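Local coordinates for protein aminopeptidase N (Francisella tularensis subsp. tularensis, PDB 5DLL) that is a zinc-dependent M1-family aminopeptidase that releases N-terminal amino acids, preferably alanine, from peptides and probably helps degrade intracellular peptides, at residues N292-F300 / Y664-R674. Residues are numbered along the deposited sequence; the frame is centred on the assembly and turned at random.
Sequences NKTATDKDF and YSLSAEQIAKR
The carboxylate of D297 meets Y664 through one oxygen and R674 through both. Y664 OH donates to D297 OD1 at 2.5 Å, nearly in line with the C-O bond. Carboxylate and phenol ring are almost coplanar, 3° apart, and OD1 lies at the ring edge. With CG anti to the backbone N (chi1 -177°), Y664 reaches out to the acid from the opposite direction. R674 comes in at about a right angle to D297. Its NE gives a straight salt-bridge bond of 2.7 Å to the syn lone pair of D297 OD2, within the guanidinium plane. R674 NH2 adds weak bonds to both carboxylate oxygens.

The same NH2 donates to S665 O at 2.9 Å, tying the arginine to the loop that leads into its own helix. One guanidinium face lies on Q670 O and the other on the Y664 ring at CE1. These contacts probably fix the rotation of the group. A water bridges D297 OD2 and I671 O. I671 packs its CG1 and CG2 against D297, beside the charged pair.

Next to this polar cluster, L666 lays CD1 over one face of F300, 4.1 Å from the ring centroid. L666 CD2 touches F300 CD2 at 3.7 Å. A295 CB lies over the opposite face, toward its rim, and Y237 meets the ring edge-to-face.

D297 is the first residue of helix 297-312, which carries the zinc ligand H309 further on. T296 is its N-cap and forms a capping box with D299, in which the bond from D299 N to T296 OG1 is weak. T708 OG1, on helix 707-717, accepts from D297 N. The Asp-Arg-Tyr cluster thus joins the start of the HExxH helix of the M1 peptidase domain to the C-terminal helical, ARM-repeat-like domain, an interdomain contact away from the zinc site.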
ATOM      1  N   ASN A 292      23.076  -3.615   4.128  1.00 86.88           N
ATOM      2  CA  ASN A 292      23.674  -3.047   2.909  1.00 92.16           C
ATOM      3  C   ASN A 292      23.972  -4.118   1.861  1.00 95.27           C
ATOM      4  O   ASN A 292      23.838  -3.883   0.651  1.00 73.35           O
ATOM      5  CB  ASN A 292      24.957  -2.271   3.232  1.00 99.37           C
ATOM      6  CG  ASN A 292      24.686  -0.832   3.627  1.00 98.69           C
ATOM      7  OD1 ASN A 292      25.211   0.101   3.015  1.00 91.81           O
ATOM      8  ND2 ASN A 292      23.855  -0.642   4.644  1.00 89.02           N
ATOM      9  N   LYS A 293      24.363  -5.295   2.342  1.00 90.22           N
ATOM     10  CA  LYS A 293      24.690  -6.419   1.475  1.00 95.23           C
ATOM     11  C   LYS A 293      23.455  -6.962   0.753  1.00 83.21           C
ATOM     12  O   LYS A 293      23.526  -7.292  -0.433  1.00 74.89           O
ATOM     13  CB  LYS A 293      25.331  -7.555   2.282  1.00115.83           C
ATOM     14  CG  LYS A 293      26.510  -7.150   3.158  1.00119.37           C
ATOM     15  CD  LYS A 293      27.356  -8.351   3.577  1.00127.64           C
ATOM     16  CE  LYS A 293      26.531  -9.485   4.175  1.00125.61           C
ATOM     17  NZ  LYS A 293      25.610  -9.040   5.261  1.00112.81           N
ATOM     18  N   THR A 294      22.329  -7.043   1.469  1.00 62.96           N
ATOM     19  CA  THR A 294      21.163  -7.800   1.008  1.00 53.51           C
ATOM     20  C   THR A 294      20.024  -6.973   0.420  1.00 49.33           C
ATOM     21  O   THR A 294      19.373  -7.415  -0.526  1.00 50.27           O
ATOM     22  CB  THR A 294      20.582  -8.652   2.150  1.00 54.95           C
ATOM     23  OG1 THR A 294      20.224  -7.806   3.250  1.00 55.49           O
ATOM     24  CG2 THR A 294      21.594  -9.691   2.603  1.00 57.53           C
ATOM     25  N   ALA A 295      19.755  -5.798   0.981  1.00 46.00           N
ATOM     26  CA  ALA A 295      18.615  -4.994   0.535  1.00 45.36           C
ATOM     27  C   ALA A 295      18.934  -4.254  -0.765  1.00 47.92           C
ATOM     28  O   ALA A 295      20.023  -3.693  -0.923  1.00 53.77           O
ATOM     29  CB  ALA A 295      18.189  -4.016   1.620  1.00 43.94           C
ATOM     30  N   THR A 296      17.986  -4.280  -1.700  1.00 48.54           N
ATOM     31  CA  THR A 296      18.088  -3.508  -2.936  1.00 50.68           C
ATOM     32  C   THR A 296      17.608  -2.088  -2.660  1.00 49.67           C
ATOM     33  O   THR A 296      17.125  -1.794  -1.567  1.00 45.85           O
ATOM     34  CB  THR A 296      17.244  -4.122  -4.080  1.00 53.86           C
ATOM     35  OG1 THR A 296      15.853  -4.125  -3.725  1.00 50.06           O
ATOM     36  CG2 THR A 296      17.698  -5.551  -4.399  1.00 52.52           C
ATOM     37  N   ASP A 297      17.744  -1.209  -3.649  1.00 51.59           N
ATOM     38  CA  ASP A 297      17.276   0.174  -3.515  1.00 48.48           C
ATOM     39  C   ASP A 297      15.773   0.203  -3.275  1.00 46.33           C
ATOM     40  O   ASP A 297      15.273   1.056  -2.549  1.00 48.04           O
ATOM     41  CB  ASP A 297      17.611   0.995  -4.765  1.00 49.29           C
ATOM     42  CG  ASP A 297      19.107   1.145  -4.993  1.00 49.32           C
ATOM     43  OD1 ASP A 297      19.860   1.260  -3.998  1.00 44.98           O
ATOM     44  OD2 ASP A 297      19.527   1.158  -6.176  1.00 44.54           O
ATOM     45  N   LYS A 298      15.063  -0.740  -3.890  1.00 48.90           N
ATOM     46  CA  LYS A 298      13.619  -0.871  -3.725  1.00 50.35           C
ATOM     47  C   LYS A 298      13.250  -1.279  -2.295  1.00 44.19           C
ATOM     48  O   LYS A 298      12.277  -0.778  -1.737  1.00 42.06           O
ATOM     49  CB  LYS A 298      13.077  -1.893  -4.733  1.00 57.85           C
ATOM     50  CG  LYS A 298      11.561  -2.001  -4.796  1.00 72.37           C
ATOM     51  CD  LYS A 298      10.895  -0.642  -4.972  1.00 80.29           C
ATOM     52  CE  LYS A 298       9.504  -0.766  -5.575  1.00 86.27           C
ATOM     53  NZ  LYS A 298       8.645  -1.758  -4.871  1.00 87.62           N
ATOM     54  N   ASP A 299      14.031  -2.182  -1.711  1.00 42.50           N
ATOM     55  CA  ASP A 299      13.799  -2.627  -0.339  1.00 45.48           C
ATOM     56  C   ASP A 299      13.937  -1.476   0.642  1.00 43.59           C
ATOM     57  O   ASP A 299      13.094  -1.303   1.521  1.00 46.30           O
ATOM     58  CB  ASP A 299      14.771  -3.741   0.051  1.00 51.15           C
ATOM     59  CG  ASP A 299      14.543  -5.019  -0.729  1.00 54.38           C
ATOM     60  OD1 ASP A 299      13.480  -5.159  -1.369  1.00 65.10           O
ATOM     61  OD2 ASP A 299      15.441  -5.886  -0.706  1.00 58.33           O
ATOM     62  N   PHE A 300      15.002  -0.693   0.490  1.00 43.30           N
ATOM     63  CA  PHE A 300      15.217   0.492   1.325  1.00 40.09           C
ATOM     64  C   PHE A 300      14.080   1.514   1.199  1.00 40.60           C
ATOM     65  O   PHE A 300      13.670   2.112   2.195  1.00 39.49           O
ATOM     66  CB  PHE A 300      16.539   1.163   0.966  1.00 40.82           C
ATOM     67  CG  PHE A 300      17.755   0.455   1.495  1.00 43.69           C
ATOM     68  CD1 PHE A 300      18.049   0.473   2.853  1.00 44.91           C
ATOM     69  CD2 PHE A 300      18.633  -0.188   0.635  1.00 42.78           C
ATOM     70  CE1 PHE A 300      19.183  -0.154   3.348  1.00 41.16           C
ATOM     71  CE2 PHE A 300      19.769  -0.817   1.123  1.00 42.49           C
ATOM     72  CZ  PHE A 300      20.043  -0.798   2.481  1.00 41.06           C
ATOM     73  N   TYR A 664      28.813   2.652  -2.967  1.00 61.40           N
ATOM     74  CA  TYR A 664      27.353   2.534  -2.871  1.00 49.70           C
ATOM     75  C   TYR A 664      26.756   3.575  -1.921  1.00 46.23           C
ATOM     76  O   TYR A 664      27.324   3.885  -0.869  1.00 42.45           O
ATOM     77  CB  TYR A 664      26.944   1.118  -2.432  1.00 49.22           C
ATOM     78  CG  TYR A 664      25.445   0.895  -2.369  1.00 48.28           C
ATOM     79  CD1 TYR A 664      24.686   0.788  -3.533  1.00 49.33           C
ATOM     80  CD2 TYR A 664      24.782   0.792  -1.144  1.00 51.66           C
ATOM     81  CE1 TYR A 664      23.315   0.584  -3.479  1.00 51.14           C
ATOM     82  CE2 TYR A 664      23.411   0.589  -1.080  1.00 49.11           C
ATOM     83  CZ  TYR A 664      22.680   0.485  -2.250  1.00 54.67           C
ATOM     84  OH  TYR A 664      21.317   0.285  -2.203  1.00 51.85           O
ATOM     85  N   SER A 665      25.603   4.103  -2.319  1.00 42.34           N
ATOM     86  CA  SER A 665      24.939   5.181  -1.606  1.00 42.06           C
ATOM     87  C   SER A 665      23.468   5.187  -1.985  1.00 43.34           C
ATOM     88  O   SER A 665      23.098   4.698  -3.055  1.00 41.97           O
ATOM     89  CB  SER A 665      25.583   6.523  -1.975  1.00 46.36           C
ATOM     90  OG  SER A 665      24.701   7.615  -1.760  1.00 45.88           O
ATOM     91  N   LEU A 666      22.641   5.756  -1.111  1.00 46.47           N
ATOM     92  CA  LEU A 666      21.200   5.842  -1.343  1.00 49.97           C
ATOM     93  C   LEU A 666      20.744   7.249  -1.749  1.00 51.66           C
ATOM     94  O   LEU A 666      19.614   7.648  -1.455  1.00 56.53           O
ATOM     95  CB  LEU A 666      20.442   5.387  -0.094  1.00 51.88           C
ATOM     96  CG  LEU A 666      20.630   3.922   0.298  1.00 51.11           C
ATOM     97  CD1 LEU A 666      20.173   3.706   1.735  1.00 50.23           C
ATOM     98  CD2 LEU A 666      19.891   3.001  -0.668  1.00 49.60           C
ATOM     99  N   SER A 667      21.615   7.995  -2.426  1.00 46.81           N
ATOM    100  CA  SER A 667      21.231   9.278  -3.006  1.00 47.64           C
ATOM    101  C   SER A 667      20.348   9.014  -4.218  1.00 49.18           C
ATOM    102  O   SER A 667      20.573   8.049  -4.952  1.00 48.93           O
ATOM    103  CB  SER A 667      22.468  10.074  -3.425  1.00 47.95           C
ATOM    104  OG  SER A 667      23.253   9.343  -4.351  1.00 46.63           O
ATOM    105  N   ALA A 668      19.355   9.877  -4.427  1.00 51.40           N
ATOM    106  CA  ALA A 668      18.389   9.721  -5.525  1.00 50.70           C
ATOM    107  C   ALA A 668      19.042   9.655  -6.910  1.00 53.92           C
ATOM    108  O   ALA A 668      18.484   9.045  -7.829  1.00 56.57           O
ATOM    109  CB  ALA A 668      17.363  10.846  -5.485  1.00 50.39           C
ATOM    110  N   GLU A 669      20.211  10.285  -7.052  1.00 58.61           N
ATOM    111  CA  GLU A 669      20.960  10.289  -8.310  1.00 63.10           C
ATOM    112  C   GLU A 669      21.638   8.944  -8.561  1.00 55.95           C
ATOM    113  O   GLU A 669      21.588   8.427  -9.681  1.00 43.66           O
ATOM    114  CB  GLU A 669      22.007  11.414  -8.319  1.00 71.41           C
ATOM    115  CG  GLU A 669      22.611  11.697  -9.694  1.00 83.21           C
ATOM    116  CD  GLU A 669      23.657  12.807  -9.682  1.00 89.36           C
ATOM    117  OE1 GLU A 669      23.783  13.513  -8.659  1.00 86.05           O
ATOM    118  OE2 GLU A 669      24.358  12.977 -10.704  1.00 75.97           O
ATOM    119  N   GLN A 670      22.271   8.389  -7.525  1.00 52.53           N
ATOM    120  CA  GLN A 670      22.905   7.064  -7.616  1.00 55.35           C
ATOM    121  C   GLN A 670      21.885   5.939  -7.828  1.00 48.76           C
ATOM    122  O   GLN A 670      22.151   4.970  -8.542  1.00 51.47           O
ATOM    123  CB  GLN A 670      23.753   6.775  -6.369  1.00 59.50           C
ATOM    124  CG  GLN A 670      25.031   7.599  -6.284  1.00 60.97           C
ATOM    125  CD  GLN A 670      25.966   7.346  -7.453  1.00 69.71           C
ATOM    126  OE1 GLN A 670      26.275   8.254  -8.226  1.00 65.91           O
ATOM    127  NE2 GLN A 670      26.404   6.100  -7.600  1.00 79.73           N
ATOM    128  N   ILE A 671      20.717   6.082  -7.215  1.00 43.46           N
ATOM    129  CA  ILE A 671      19.635   5.123  -7.385  1.00 45.68           C
ATOM    130  C   ILE A 671      19.101   5.166  -8.821  1.00 48.21           C
ATOM    131  O   ILE A 671      18.958   4.123  -9.463  1.00 47.92           O
ATOM    132  CB  ILE A 671      18.501   5.383  -6.365  1.00 47.26           C
ATOM    133  CG1 ILE A 671      19.006   5.101  -4.944  1.00 47.09           C
ATOM    134  CG2 ILE A 671      17.286   4.512  -6.658  1.00 48.10           C
ATOM    135  CD1 ILE A 671      18.154   5.713  -3.852  1.00 51.46           C
ATOM    136  N   ALA A 672      18.823   6.373  -9.316  1.00 51.76           N
ATOM    137  CA  ALA A 672      18.283   6.571 -10.669  1.00 50.29           C
ATOM    138  C   ALA A 672      19.255   6.116 -11.754  1.00 50.91           C
ATOM    139  O   ALA A 672      18.836   5.628 -12.807  1.00 48.72           O
ATOM    140  CB  ALA A 672      17.922   8.034 -10.881  1.00 50.57           C
ATOM    141  N   LYS A 673      20.547   6.299 -11.484  1.00 56.53           N
ATOM    142  CA  LYS A 673      21.631   5.859 -12.373  1.00 53.75           C
ATOM    143  C   LYS A 673      21.560   4.340 -12.536  1.00 49.52           C
ATOM    144  O   LYS A 673      21.566   3.827 -13.659  1.00 44.26           O
ATOM    145  CB  LYS A 673      22.996   6.264 -11.781  1.00 55.90           C
ATOM    146  CG  LYS A 673      24.005   6.874 -12.749  1.00 57.90           C
ATOM    147  CD  LYS A 673      24.980   7.780 -11.993  1.00 63.97           C
ATOM    148  CE  LYS A 673      26.328   7.958 -12.688  1.00 75.07           C
ATOM    149  NZ  LYS A 673      26.343   8.962 -13.790  1.00 70.88           N
ATOM    150  N   ARG A 674      21.457   3.642 -11.404  1.00 47.17           N
ATOM    151  CA  ARG A 674      21.460   2.175 -11.360  1.00 41.59           C
ATOM    152  C   ARG A 674      20.307   1.512 -12.102  1.00 44.26           C
ATOM    153  O   ARG A 674      20.444   0.385 -12.583  1.00 42.12           O
ATOM    154  CB  ARG A 674      21.455   1.675  -9.910  1.00 42.94           C
ATOM    155  CG  ARG A 674      22.832   1.534  -9.286  1.00 44.67           C
ATOM    156  CD  ARG A 674      22.755   0.824  -7.943  1.00 47.70           C
ATOM    157  NE  ARG A 674      22.106   1.656  -6.931  1.00 54.90           N
ATOM    158  CZ  ARG A 674      22.720   2.575  -6.184  1.00 55.79           C
ATOM    159  NH1 ARG A 674      24.023   2.802  -6.313  1.00 67.29           N
ATOM    160  NH2 ARG A 674      22.024   3.273  -5.292  1.00 53.85           N
TER
HETATM  161  O   HOH W   1      17.568   1.597  -8.495  1.00 29.09           O